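Local coordinates for protein MAU2 chromatid cohesion factor homolog (Saccharomyces cerevisiae, PDB 4XDN) that forms a complex with SCC2 that is required for cohesin to associate with chromosomes, and takes part in sister chromatid cohesion, at residues A[511-517]-A[570-575]; A[539-545]-A[565-569]; A[462-466]-A[517-521]; A[590-594]-A[607-611]. All blocks are in the same frame, centred on the assembly; numbering follows the deposited sequence.

Contact 1 (A[511-517]-A[570-575])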
loop_
_atom_site.group_PDB
_atom_site.type_symbol
_atom_site.label_atom_id
_atom_site.label_comp_id
_atom_site.label_asym_id
_atom_site.label_seq_id
_atom_site.Cartn_x
_atom_site.Cartn_y
_atom_site.Cartn_z
ATOM N N PHE A 511 -3.555 18.520 -27.377
ATOM C CA PHE A 511 -4.963 18.564 -27.759
ATOM C C PHE A 511 -5.589 19.914 -27.420
ATOM O O PHE A 511 -6.459 20.400 -28.141
ATOM C CB PHE A 511 -5.754 17.449 -27.063
ATOM C CG PHE A 511 -5.621 16.086 -27.709
ATOM C CD1 PHE A 511 -4.938 15.907 -28.903
ATOM C CD2 PHE A 511 -6.199 14.980 -27.109
ATOM C CE1 PHE A 511 -4.833 14.655 -29.476
ATOM C CE2 PHE A 511 -6.095 13.727 -27.681
ATOM C CZ PHE A 511 -5.412 13.565 -28.865
ATOM N N SER A 512 -5.139 20.515 -26.322
ATOM C CA SER A 512 -5.738 21.749 -25.824
ATOM C C SER A 512 -5.034 23.014 -26.324
ATOM O O SER A 512 -5.496 24.125 -26.054
ATOM C CB SER A 512 -5.745 21.738 -24.295
ATOM O OG SER A 512 -4.432 21.591 -23.781
ATOM N N HIS A 513 -3.932 22.847 -27.054
ATOM C CA HIS A 513 -3.138 23.984 -27.527
ATOM C C HIS A 513 -2.967 24.027 -29.048
ATOM O O HIS A 513 -2.320 24.934 -29.570
ATOM C CB HIS A 513 -1.757 23.966 -26.863
ATOM C CG HIS A 513 -1.779 24.337 -25.414
ATOM N ND1 HIS A 513 -2.049 23.426 -24.412
ATOM C CD2 HIS A 513 -1.570 25.522 -24.792
ATOM C CE1 HIS A 513 -2.002 24.033 -23.242
ATOM N NE2 HIS A 513 -1.713 25.308 -23.444
ATOM N N PHE A 514 -3.549 23.060 -29.754
ATOM C CA PHE A 514 -3.392 22.964 -31.206
ATOM C C PHE A 514 -4.694 22.643 -31.928
ATOM O O PHE A 514 -5.436 21.747 -31.528
ATOM C CB PHE A 514 -2.367 21.885 -31.566
ATOM C CG PHE A 514 -0.944 22.353 -31.526
ATOM C CD1 PHE A 514 -0.212 22.294 -30.354
ATOM C CD2 PHE A 514 -0.331 22.834 -32.671
ATOM C CE1 PHE A 514 1.102 22.720 -30.321
ATOM C CE2 PHE A 514 0.980 23.260 -32.644
ATOM C CZ PHE A 514 1.698 23.201 -31.468
ATOM N N GLU A 515 -4.962 23.377 -33.002
ATOM C CA GLU A 515 -5.963 22.955 -33.968
ATOM C C GLU A 515 -5.336 21.841 -34.799
ATOM O O GLU A 515 -4.115 21.809 -34.964
ATOM C CB GLU A 515 -6.410 24.120 -34.855
ATOM C CG GLU A 515 -7.057 25.266 -34.096
ATOM C CD GLU A 515 -7.727 26.269 -35.011
ATOM O OE1 GLU A 515 -7.167 27.370 -35.202
ATOM O OE2 GLU A 515 -8.817 25.956 -35.536
ATOM N N PRO A 516 -6.153 20.920 -35.330
ATOM C CA PRO A 516 -7.612 20.838 -35.262
ATOM C C PRO A 516 -8.092 19.909 -34.147
ATOM O O PRO A 516 -9.113 19.239 -34.296
ATOM C CB PRO A 516 -7.970 20.283 -36.638
ATOM C CG PRO A 516 -6.840 19.328 -36.924
ATOM C CD PRO A 516 -5.610 19.873 -36.214
ATOM N N PHE A 517 -7.354 19.870 -33.043
ATOM C CA PHE A 517 -7.718 19.023 -31.913
ATOM C C PHE A 517 -8.643 19.777 -30.960
ATOM O O PHE A 517 -9.335 19.170 -30.141
ATOM C CB PHE A 517 -6.459 18.539 -31.191
ATOM C CG PHE A 517 -5.413 17.992 -32.120
ATOM C CD1 PHE A 517 -5.664 16.856 -32.871
ATOM C CD2 PHE A 517 -4.186 18.618 -32.251
ATOM C CE1 PHE A 517 -4.709 16.352 -33.735
ATOM C CE2 PHE A 517 -3.224 18.119 -33.113
ATOM C CZ PHE A 517 -3.488 16.985 -33.856
ATOM N N TYR A 570 -3.076 8.835 -33.412
ATOM C CA TYR A 570 -3.898 9.875 -34.029
ATOM C C TYR A 570 -3.156 11.205 -34.043
ATOM O O TYR A 570 -3.096 11.887 -35.066
ATOM C CB TYR A 570 -5.226 10.027 -33.283
ATOM C CG TYR A 570 -6.058 11.216 -33.725
ATOM C CD1 TYR A 570 -6.734 11.205 -34.939
ATOM C CD2 TYR A 570 -6.178 12.340 -32.921
ATOM C CE1 TYR A 570 -7.500 12.286 -35.344
ATOM C CE2 TYR A 570 -6.940 13.426 -33.317
ATOM C CZ TYR A 570 -7.600 13.394 -34.529
ATOM O OH TYR A 570 -8.357 14.474 -34.924
ATOM N N LEU A 571 -2.587 11.559 -32.895
ATOM C CA LEU A 571 -1.875 12.819 -32.741
ATOM C C LEU A 571 -0.594 12.814 -33.571
ATOM O O LEU A 571 -0.297 13.777 -34.280
ATOM C CB LEU A 571 -1.566 13.065 -31.264
ATOM C CG LEU A 571 -0.945 14.399 -30.856
ATOM C CD1 LEU A 571 -1.753 15.572 -31.371
ATOM C CD2 LEU A 571 -0.838 14.456 -29.340
ATOM N N GLY A 572 0.154 11.719 -33.486
ATOM C CA GLY A 572 1.369 11.568 -34.265
ATOM C C GLY A 572 1.087 11.564 -35.755
ATOM O O GLY A 572 1.804 12.191 -36.533
ATOM N N GLY A 573 0.037 10.855 -36.153
ATOM C CA GLY A 573 -0.341 10.773 -37.553
ATOM C C GLY A 573 -0.739 12.121 -38.123
ATOM O O GLY A 573 -0.470 12.419 -39.286
ATOM N N ARG A 574 -1.379 12.940 -37.298
ATOM C CA ARG A 574 -1.846 14.255 -37.722
ATOM C C ARG A 574 -0.721 15.285 -37.773
ATOM O O ARG A 574 -0.683 16.126 -38.674
ATOM C CB ARG A 574 -2.946 14.748 -36.782
ATOM C CG ARG A 574 -4.346 14.257 -37.127
ATOM C CD ARG A 574 -5.099 15.244 -38.013
ATOM N NE ARG A 574 -6.513 15.321 -37.653
ATOM C CZ ARG A 574 -7.382 16.168 -38.197
ATOM N NH1 ARG A 574 -6.989 17.019 -39.135
ATOM N NH2 ARG A 574 -8.648 16.164 -37.802
ATOM N N MET A 575 0.192 15.215 -36.807
ATOM C CA MET A 575 1.217 16.246 -36.638
ATOM C C MET A 575 2.574 15.893 -37.244
ATOM O O MET A 575 3.299 16.780 -37.689
ATOM C CB MET A 575 1.414 16.545 -35.151
ATOM C CG MET A 575 0.179 17.091 -34.451
ATOM S SD MET A 575 0.550 17.729 -32.803
ATOM C CE MET A 575 1.490 19.196 -33.209
HETATM O O HOH W 1 -9.512 16.236 -33.672
#

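Contact 2 (A[539-545]-A[565-569])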
loop_
_atom_site.group_PDB
_atom_site.type_symbol
_atom_site.label_atom_id
_atom_site.label_comp_id
_atom_site.label_asym_id
_atom_site.label_seq_id
_atom_site.Cartn_x
_atom_site.Cartn_y
_atom_site.Cartn_z
ATOM N N PHE A 539 7.370 9.529 -27.911
ATOM C CA PHE A 539 6.342 8.535 -27.621
ATOM C C PHE A 539 5.782 7.908 -28.891
ATOM O O PHE A 539 5.505 6.709 -28.929
ATOM C CB PHE A 539 5.201 9.156 -26.811
ATOM C CG PHE A 539 5.537 9.378 -25.365
ATOM C CD1 PHE A 539 5.718 8.302 -24.512
ATOM C CD2 PHE A 539 5.670 10.660 -24.857
ATOM C CE1 PHE A 539 6.031 8.499 -23.180
ATOM C CE2 PHE A 539 5.981 10.863 -23.524
ATOM C CZ PHE A 539 6.161 9.782 -22.686
ATOM N N TYR A 540 5.616 8.717 -29.931
ATOM C CA TYR A 540 5.009 8.239 -31.166
ATOM C C TYR A 540 5.946 7.323 -31.950
ATOM O O TYR A 540 5.516 6.299 -32.481
ATOM C CB TYR A 540 4.588 9.415 -32.046
ATOM C CG TYR A 540 4.083 8.977 -33.397
ATOM C CD1 TYR A 540 2.903 8.261 -33.515
ATOM C CD2 TYR A 540 4.792 9.271 -34.554
ATOM C CE1 TYR A 540 2.437 7.852 -34.745
ATOM C CE2 TYR A 540 4.335 8.867 -35.790
ATOM C CZ TYR A 540 3.155 8.157 -35.879
ATOM O OH TYR A 540 2.689 7.750 -37.104
ATOM N N SER A 541 7.220 7.691 -32.025
ATOM C CA SER A 541 8.193 6.895 -32.768
ATOM C C SER A 541 8.433 5.553 -32.083
ATOM O O SER A 541 8.929 4.611 -32.702
ATOM C CB SER A 541 9.514 7.652 -32.913
ATOM O OG SER A 541 10.184 7.756 -31.668
ATOM N N SER A 542 8.075 5.474 -30.806
ATOM C CA SER A 542 8.281 4.265 -30.020
ATOM C C SER A 542 7.024 3.399 -29.950
ATOM O O SER A 542 7.106 2.214 -29.626
ATOM C CB SER A 542 8.733 4.631 -28.605
ATOM O OG SER A 542 8.923 3.472 -27.814
ATOM N N ASN A 543 5.869 3.989 -30.256
ATOM C CA ASN A 543 4.588 3.298 -30.121
ATOM C C ASN A 543 3.695 3.414 -31.355
ATOM O O ASN A 543 2.484 3.212 -31.272
ATOM C CB ASN A 543 3.842 3.835 -28.899
ATOM C CG ASN A 543 4.592 3.583 -27.608
ATOM O OD1 ASN A 543 4.471 2.515 -27.007
ATOM N ND2 ASN A 543 5.379 4.565 -27.178
ATOM N N LYS A 544 4.290 3.734 -32.499
ATOM C CA LYS A 544 3.533 3.814 -33.742
ATOM C C LYS A 544 3.111 2.423 -34.200
ATOM O O LYS A 544 3.856 1.456 -34.039
ATOM C CB LYS A 544 4.352 4.500 -34.839
ATOM C CG LYS A 544 5.747 3.923 -35.037
ATOM C CD LYS A 544 6.297 4.250 -36.416
ATOM C CE LYS A 544 7.662 3.613 -36.638
ATOM N NZ LYS A 544 8.742 4.286 -35.866
ATOM N N PHE A 545 1.907 2.305 -34.706
ATOM C CA PHE A 545 1.475 1.050 -35.260
ATOM C C PHE A 545 2.489 0.751 -36.340
ATOM O O PHE A 545 2.473 1.390 -37.364
ATOM C CB PHE A 545 0.086 1.168 -35.835
ATOM C CG PHE A 545 -0.961 1.543 -34.833
ATOM C CD1 PHE A 545 -1.140 0.812 -33.691
ATOM C CD2 PHE A 545 -1.758 2.609 -35.042
ATOM C CE1 PHE A 545 -2.092 1.151 -32.785
ATOM C CE2 PHE A 545 -2.701 2.966 -34.133
ATOM C CZ PHE A 545 -2.873 2.233 -33.006
ATOM N N GLN A 565 -3.187 4.308 -26.937
ATOM C CA GLN A 565 -2.515 3.930 -28.178
ATOM C C GLN A 565 -3.139 4.625 -29.387
ATOM O O GLN A 565 -2.434 5.041 -30.307
ATOM C CB GLN A 565 -2.556 2.413 -28.373
ATOM C CG GLN A 565 -1.197 1.803 -28.674
ATOM C CD GLN A 565 -1.291 0.378 -29.186
ATOM O OE1 GLN A 565 -2.209 -0.365 -28.831
ATOM N NE2 GLN A 565 -0.343 -0.008 -30.034
ATOM N N ILE A 566 -4.461 4.756 -29.376
ATOM C CA ILE A 566 -5.172 5.385 -30.482
ATOM C C ILE A 566 -4.886 6.886 -30.537
ATOM O O ILE A 566 -4.652 7.440 -31.612
ATOM C CB ILE A 566 -6.700 5.150 -30.374
ATOM C CG1 ILE A 566 -7.009 3.657 -30.521
ATOM C CG2 ILE A 566 -7.450 5.930 -31.452
ATOM C CD1 ILE A 566 -8.460 3.283 -30.244
ATOM N N LEU A 567 -4.904 7.541 -29.381
ATOM C CA LEU A 567 -4.713 8.988 -29.324
ATOM C C LEU A 567 -3.291 9.401 -29.714
ATOM O O LEU A 567 -3.099 10.417 -30.383
ATOM C CB LEU A 567 -5.042 9.513 -27.924
ATOM C CG LEU A 567 -6.511 9.433 -27.496
ATOM C CD1 LEU A 567 -6.666 9.896 -26.056
ATOM C CD2 LEU A 567 -7.410 10.248 -28.412
ATOM N N VAL A 568 -2.299 8.620 -29.294
ATOM C CA VAL A 568 -0.910 8.920 -29.624
ATOM C C VAL A 568 -0.673 8.758 -31.121
ATOM O O VAL A 568 -0.002 9.581 -31.745
ATOM C CB VAL A 568 0.074 8.019 -28.857
ATOM C CG1 VAL A 568 1.517 8.345 -29.243
ATOM C CG2 VAL A 568 -0.107 8.199 -27.369
ATOM N N ASN A 569 -1.217 7.688 -31.690
ATOM C CA ASN A 569 -1.094 7.456 -33.121
ATOM C C ASN A 569 -1.898 8.481 -33.917
ATOM O O ASN A 569 -1.450 8.947 -34.964
ATOM C CB ASN A 569 -1.540 6.036 -33.473
ATOM C CG ASN A 569 -0.442 5.012 -33.245
ATOM O OD1 ASN A 569 0.353 4.731 -34.142
ATOM N ND2 ASN A 569 -0.392 4.453 -32.039
#

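Contact 3 (A[462-466]-A[517-521]). With SO4 (sulfate ion), chain G.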
loop_
_atom_site.group_PDB
_atom_site.type_symbol
_atom_site.label_atom_id
_atom_site.label_comp_id
_atom_site.label_asym_id
_atom_site.label_seq_id
_atom_site.Cartn_x
_atom_site.Cartn_y
_atom_site.Cartn_z
ATOM N N ALA A 462 -12.473 20.547 -23.048
ATOM C CA ALA A 462 -13.518 20.223 -24.008
ATOM C C ALA A 462 -14.547 21.345 -24.061
ATOM O O ALA A 462 -15.082 21.661 -25.121
ATOM C CB ALA A 462 -14.188 18.907 -23.646
ATOM N N ARG A 463 -14.817 21.948 -22.909
ATOM C CA ARG A 463 -15.800 23.019 -22.824
ATOM C C ARG A 463 -15.254 24.316 -23.414
ATOM O O ARG A 463 -15.990 25.065 -24.052
ATOM C CB ARG A 463 -16.232 23.228 -21.373
ATOM C CG ARG A 463 -17.074 22.083 -20.838
ATOM C CD ARG A 463 -17.401 22.246 -19.366
ATOM N NE ARG A 463 -18.241 21.153 -18.887
ATOM C CZ ARG A 463 -18.729 21.063 -17.654
ATOM N NH1 ARG A 463 -18.465 22.003 -16.757
ATOM N NH2 ARG A 463 -19.487 20.029 -17.319
ATOM N N VAL A 464 -13.967 24.577 -23.206
ATOM C CA VAL A 464 -13.316 25.719 -23.838
ATOM C C VAL A 464 -13.486 25.635 -25.348
ATOM O O VAL A 464 -13.659 26.647 -26.026
ATOM C CB VAL A 464 -11.810 25.786 -23.490
ATOM C CG1 VAL A 464 -11.061 26.731 -24.438
ATOM C CG2 VAL A 464 -11.621 26.229 -22.052
ATOM N N SER A 465 -13.442 24.412 -25.865
ATOM C CA SER A 465 -13.523 24.183 -27.299
ATOM C C SER A 465 -14.919 24.460 -27.854
ATOM O O SER A 465 -15.056 25.123 -28.880
ATOM C CB SER A 465 -13.113 22.746 -27.623
ATOM O OG SER A 465 -13.256 22.477 -29.005
ATOM N N ARG A 466 -15.951 23.968 -27.172
ATOM C CA ARG A 466 -17.310 24.022 -27.709
ATOM C C ARG A 466 -18.132 25.206 -27.201
ATOM O O ARG A 466 -19.111 25.592 -27.836
ATOM C CB ARG A 466 -18.056 22.720 -27.396
ATOM C CG ARG A 466 -18.323 22.463 -25.920
ATOM C CD ARG A 466 -19.197 21.232 -25.745
ATOM N NE ARG A 466 -19.384 20.875 -24.342
ATOM C CZ ARG A 466 -20.319 21.386 -23.544
ATOM N NH1 ARG A 466 -21.169 22.298 -23.996
ATOM N NH2 ARG A 466 -20.399 20.984 -22.283
ATOM N N PHE A 517 -7.354 19.870 -33.043
ATOM C CA PHE A 517 -7.718 19.023 -31.913
ATOM C C PHE A 517 -8.643 19.777 -30.960
ATOM O O PHE A 517 -9.335 19.170 -30.141
ATOM C CB PHE A 517 -6.459 18.539 -31.191
ATOM C CG PHE A 517 -5.413 17.992 -32.120
ATOM C CD1 PHE A 517 -5.664 16.856 -32.871
ATOM C CD2 PHE A 517 -4.186 18.618 -32.251
ATOM C CE1 PHE A 517 -4.709 16.352 -33.735
ATOM C CE2 PHE A 517 -3.224 18.119 -33.113
ATOM C CZ PHE A 517 -3.488 16.985 -33.856
ATOM N N SER A 518 -8.651 21.102 -31.087
ATOM C CA SER A 518 -9.574 21.958 -30.349
ATOM C C SER A 518 -9.995 23.123 -31.233
ATOM O O SER A 518 -9.233 23.548 -32.099
ATOM C CB SER A 518 -8.928 22.475 -29.063
ATOM O OG SER A 518 -9.799 23.355 -28.369
ATOM N N TRP A 519 -11.204 23.636 -31.025
ATOM C CA TRP A 519 -11.670 24.797 -31.782
ATOM C C TRP A 519 -11.068 26.084 -31.222
ATOM O O TRP A 519 -10.788 27.022 -31.971
ATOM C CB TRP A 519 -13.198 24.881 -31.767
ATOM C CG TRP A 519 -13.870 23.832 -32.603
ATOM C CD1 TRP A 519 -14.523 22.722 -32.154
ATOM C CD2 TRP A 519 -13.951 23.794 -34.033
ATOM N NE1 TRP A 519 -15.010 21.995 -33.214
ATOM C CE2 TRP A 519 -14.672 22.632 -34.380
ATOM C CE3 TRP A 519 -13.488 24.628 -35.054
ATOM C CZ2 TRP A 519 -14.938 22.285 -35.703
ATOM C CZ3 TRP A 519 -13.754 24.281 -36.369
ATOM C CH2 TRP A 519 -14.471 23.119 -36.680
ATOM N N ASN A 520 -10.876 26.119 -29.905
ATOM C CA ASN A 520 -10.286 27.276 -29.234
ATOM C C ASN A 520 -9.062 26.880 -28.412
ATOM O O ASN A 520 -9.142 26.770 -27.189
ATOM C CB ASN A 520 -11.321 27.955 -28.336
ATOM C CG ASN A 520 -12.537 28.428 -29.109
ATOM O OD1 ASN A 520 -12.492 29.451 -29.791
ATOM N ND2 ASN A 520 -13.632 27.683 -29.005
ATOM N N PRO A 521 -7.919 26.669 -29.085
ATOM C CA PRO A 521 -6.696 26.254 -28.391
ATOM C C PRO A 521 -6.193 27.315 -27.417
ATOM O O PRO A 521 -6.335 28.508 -27.684
ATOM C CB PRO A 521 -5.697 26.043 -29.535
ATOM C CG PRO A 521 -6.198 26.903 -30.638
ATOM C CD PRO A 521 -7.689 26.881 -30.526
HETATM S S SO4 G . -20.052 20.559 -13.357
HETATM O O1 SO4 G . -19.320 19.397 -13.852
HETATM O O2 SO4 G . -20.212 20.452 -11.911
HETATM O O3 SO4 G . -19.308 21.774 -13.677
HETATM O O4 SO4 G . -21.366 20.614 -13.991
#

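Contact 4 (A[590-594]-A[607-611])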
loop_
_atom_site.group_PDB
_atom_site.type_symbol
_atom_site.label_atom_id
_atom_site.label_comp_id
_atom_site.label_asym_id
_atom_site.label_seq_id
_atom_site.Cartn_x
_atom_site.Cartn_y
_atom_site.Cartn_z
ATOM N N CYS A 590 -6.286 3.265 -36.489
ATOM C CA CYS A 590 -6.926 3.995 -35.400
ATOM C C CYS A 590 -8.431 3.797 -35.442
ATOM O O CYS A 590 -9.059 3.501 -34.426
ATOM C CB CYS A 590 -6.612 5.491 -35.480
ATOM S SG CYS A 590 -4.937 5.961 -35.020
ATOM N N PHE A 591 -8.994 3.960 -36.634
ATOM C CA PHE A 591 -10.432 3.865 -36.851
ATOM C C PHE A 591 -10.957 2.515 -36.384
ATOM O O PHE A 591 -11.929 2.438 -35.630
ATOM C CB PHE A 591 -10.745 4.077 -38.340
ATOM C CG PHE A 591 -12.175 4.462 -38.636
ATOM C CD1 PHE A 591 -12.936 5.181 -37.728
ATOM C CD2 PHE A 591 -12.750 4.113 -39.851
ATOM C CE1 PHE A 591 -14.243 5.533 -38.021
ATOM C CE2 PHE A 591 -14.055 4.461 -40.147
ATOM C CZ PHE A 591 -14.802 5.172 -39.235
ATOM N N ASP A 592 -10.292 1.451 -36.822
ATOM C CA ASP A 592 -10.739 0.099 -36.525
ATOM C C ASP A 592 -10.487 -0.284 -35.067
ATOM O O ASP A 592 -11.256 -1.044 -34.487
ATOM C CB ASP A 592 -10.046 -0.903 -37.450
ATOM C CG ASP A 592 -10.582 -2.313 -37.284
ATOM O OD1 ASP A 592 -11.629 -2.626 -37.886
ATOM O OD2 ASP A 592 -9.957 -3.108 -36.552
ATOM N N MET A 593 -9.419 0.249 -34.479
ATOM C CA MET A 593 -9.029 -0.107 -33.114
ATOM C C MET A 593 -10.107 0.242 -32.088
ATOM O O MET A 593 -10.260 -0.449 -31.083
ATOM C CB MET A 593 -7.722 0.598 -32.733
ATOM C CG MET A 593 -6.457 -0.023 -33.319
ATOM S SD MET A 593 -5.636 -1.193 -32.221
ATOM C CE MET A 593 -6.607 -2.676 -32.480
ATOM N N CYS A 594 -10.853 1.311 -32.353
ATOM C CA CYS A 594 -11.853 1.822 -31.418
ATOM C C CYS A 594 -12.925 0.800 -31.034
ATOM O O CYS A 594 -13.590 0.954 -30.010
ATOM C CB CYS A 594 -12.538 3.056 -32.010
ATOM S SG CYS A 594 -11.496 4.530 -32.108
ATOM N N ILE A 607 -12.076 10.248 -35.206
ATOM C CA ILE A 607 -11.080 9.515 -35.981
ATOM C C ILE A 607 -11.624 9.237 -37.376
ATOM O O ILE A 607 -10.884 9.259 -38.359
ATOM C CB ILE A 607 -10.698 8.173 -35.309
ATOM C CG1 ILE A 607 -10.226 8.405 -33.864
ATOM C CG2 ILE A 607 -9.653 7.429 -36.150
ATOM C CD1 ILE A 607 -8.743 8.215 -33.624
ATOM N N GLY A 608 -12.923 8.971 -37.453
ATOM C CA GLY A 608 -13.571 8.685 -38.718
ATOM C C GLY A 608 -13.544 9.873 -39.660
ATOM O O GLY A 608 -13.357 9.709 -40.865
ATOM N N ILE A 609 -13.736 11.071 -39.114
ATOM C CA ILE A 609 -13.674 12.289 -39.916
ATOM C C ILE A 609 -12.290 12.408 -40.543
ATOM O O ILE A 609 -12.157 12.727 -41.721
ATOM C CB ILE A 609 -13.970 13.555 -39.079
ATOM C CG1 ILE A 609 -15.391 13.499 -38.513
ATOM C CG2 ILE A 609 -13.796 14.820 -39.929
ATOM C CD1 ILE A 609 -15.710 14.605 -37.528
ATOM N N TRP A 610 -11.266 12.145 -39.738
ATOM C CA TRP A 610 -9.886 12.226 -40.194
ATOM C C TRP A 610 -9.619 11.210 -41.296
ATOM O O TRP A 610 -9.019 11.530 -42.320
ATOM C CB TRP A 610 -8.930 11.997 -39.024
ATOM C CG TRP A 610 -7.491 11.965 -39.414
ATOM C CD1 TRP A 610 -6.862 12.785 -40.305
ATOM C CD2 TRP A 610 -6.497 11.059 -38.930
ATOM N NE1 TRP A 610 -5.535 12.446 -40.402
ATOM C CE2 TRP A 610 -5.285 11.389 -39.566
ATOM C CE3 TRP A 610 -6.513 10.000 -38.017
ATOM C CZ2 TRP A 610 -4.101 10.700 -39.318
ATOM C CZ3 TRP A 610 -5.336 9.318 -37.773
ATOM C CH2 TRP A 610 -4.147 9.670 -38.423
ATOM N N HIS A 611 -10.070 9.981 -41.079
ATOM C CA HIS A 611 -9.852 8.916 -42.044
ATOM C C HIS A 611 -10.586 9.194 -43.356
ATOM O O HIS A 611 -10.078 8.882 -44.431
ATOM C CB HIS A 611 -10.296 7.571 -41.473
ATOM C CG HIS A 611 -9.955 6.411 -42.353
ATOM N ND1 HIS A 611 -8.655 6.041 -42.621
ATOM C CD2 HIS A 611 -10.743 5.552 -43.043
ATOM C CE1 HIS A 611 -8.656 5.000 -43.434
ATOM N NE2 HIS A 611 -9.910 4.683 -43.705
#

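Contact 1 (A[511-517]-A[570-575])
Arg-574 lies along the edge of Phe-517 and ends with its guanidinium on Pro-516. Its CB sits at the edge of the Phe-517 ring, 3.7 Å from Phe-517 CZ, and its CG is next to CE1 of the same ring while also resting over one face of Tyr-570. The chain then bends at chi2 (-93°) and chi3, which turns NE back toward Tyr-570, where it makes a weak hydrogen bond to OH. At the end, the guanidinium lays one face on the proline, with Pro-516 CG 3.2 Å from Arg-574 NH1. The peptide bond before Pro-516 is cis. Phe-517 is gripped from several directions. Leu-571 CD1 comes down on one face of that ring, offset toward the rim, 3.3 Å from Phe-517 CZ, in a CH-pi contact. Pro-516 CD lies over the opposite face. This is helix-to-loop packing in a largely helical array of the TPR-like kind: the turn leaving helix 499-513 folds against the C-terminal part of helix 562-575, and an apolar side chain of the partner protein chain also packs on Phe-517. Leu-571 reaches the first helix too, with CD1 3.7 Å from Phe-511 CE1. Further out, Met-575 sets CG at the edge of the Phe-517 ring and CE over the middle of the Phe-514 face, 4.1 Å from its centroid; SD stands farther above the same face, a Met-aromatic contact. A water bridges Pro-516 O, at 3.1 Å, and Tyr-570 OH.

Contact 2 (A[539-545]-A[565-569])
The amide of Asn-569 lies nearly flat on the ring of Phe-545, the two planes only 13° apart, where two helices of a TPR-like array cross and the residues just after the first fold onto the second. The axes of segments 539-543 and 565-569 pass 9.9 Å apart, crossing at -118°. Asn-569 CG, anti to its own carbonyl carbon (chi1 -83°), is thereby placed over one ring face, offset toward the rim, 3.2 Å from Phe-545 CE2. The same amide ties down the departing backbone: Asn-569 OD1 accepts a hydrogen bond from Phe-545 N, 2.9 Å long, while ND2 donates to Asn-543 O and, within its own helix, to Gln-565 O. Both N-H groups of the amide are therefore used, which fixes its rotation and holds it flat against the ring. Gln-565 approaches differently, its amide plane tilted 57° from the Phe-545 ring, with NE2 near CE1. Tyr-540 stands steeply to the Asn-569 amide, and its OH goes on to Glu-577. Val-568 points its CG1 at the helix backbone beside Tyr-540 CA. Asn-543 starts toward helix 562-575, but its amide is bonded to its own helix and the loop beyond: OD1 takes a hydrogen bond from Leu-558 N, and Asn-543 ND2 gives a nearly straight one, 2.8 Å long, to a lone pair of Phe-539 O.

Contact 3 (A[462-466]-A[517-521])
The indole of Trp-519 meets Ser-465 along an edge: Ser-465 OG lies near the ring plane, 3.4 Å from Trp-519 CD1. The ring also takes part in a cation-pi contact with a basic side chain of the partner protein chain. On the far side of helix 446-466, the guanidinium of Arg-463 receives a sulfate ion at its edge, NH1 giving a nearly straight bond of 3.2 Å to sulfate O3; Val-432 N binds the same ion, which probably comes from the crystallisation liquor. The third flat group, the Asn-520 amide, turns its ND2 to the last turn of the helix, where it makes two weak bonds, one to Val-464 O and a shorter one of 2.9 Å to Ser-465 O. Its CB rests near Val-464 CG1, and Asn-520 O is 3.4 Å from that methyl. Ser-465 holds the loop more directly. With OG opposite its own backbone N (chi1 177°), the hydroxyl oxygen accepts a hydrogen bond from Trp-519 N, 3.1 Å long and nearly straight (N-H...O 173°). It is also hydrogen-bonded to an acidic side chain of the partner chain, so one buried serine serves both the fold and the assembly. Ser-518 OG touches Ser-465 CB, at 3.5 Å. What results is the C-terminal end of helix 446-466 held by the loop between helices 499-513 and 526-543, within a TPR-like array, made where the partner chain runs past.

Contact 4 (A[590-594]-A[607-611])
Phe-591 swings its CG away from its backbone N (chi1 -160°) and His-611 does likewise (chi1 -173°), and the two rings meet between helices 580-593 and 601-618, consecutive helices of the TPR-like array. Their planes stand 32° apart with centroids 5.7 Å from each other, an oblique meeting, and the nearest atoms are the two CD2 carbons. The phenylalanine presses mainly on the backbone of the second helix: with no side chain on Gly-608, Phe-591 CE1 reaches its CA at 3.3 Å, and CD1 and CZ lie close to that same carbon. Here the helices pack ring against main chain. Thr-627 and Lys-630 of helix 621-638 also touch the Phe-591 side chain, so the next helix shares this seam. His-611 is tied at its other end, ND1 being hydrogen-bonded to Ser-587 OG one turn back on the first helix; that bond probably fixes which way the imidazole is turned. Ile-607 fills the neighbouring position. Its CG2 sits 3.7 Å from Cys-590 CB and 3.6 Å from Phe-591 N, wedged against the helix backbone, while CD1 leans on Cys-590 CB as well. Cys-594 SG adds a looser touch on CG1 from a turn further on. Cys-590 SG lies near the plane of the Trp-610 indole, at its edge, 4.4 Å from Trp-610 CZ3.

From the N terminus, helix 446-466 supplies the first half of contact 3, and the chain runs on through helix 499-513 into 511-517, the first half of contact 1. The following residues, 517-521, close contact 3 before contact 1 has closed, so these two cross, sharing Phe-517. Helix 526-543 then opens contact 2, which helix 562-575 closes just ahead of contact 1; contact 2 thus lies wholly within the larger loop. Contact 4 comes afterwards, in series, joining helices 580-593 and 601-618. Helix 562-575 is the common piece: it serves contacts 1 and 2, and its Tyr-570 and Ile-566 touch contact 4.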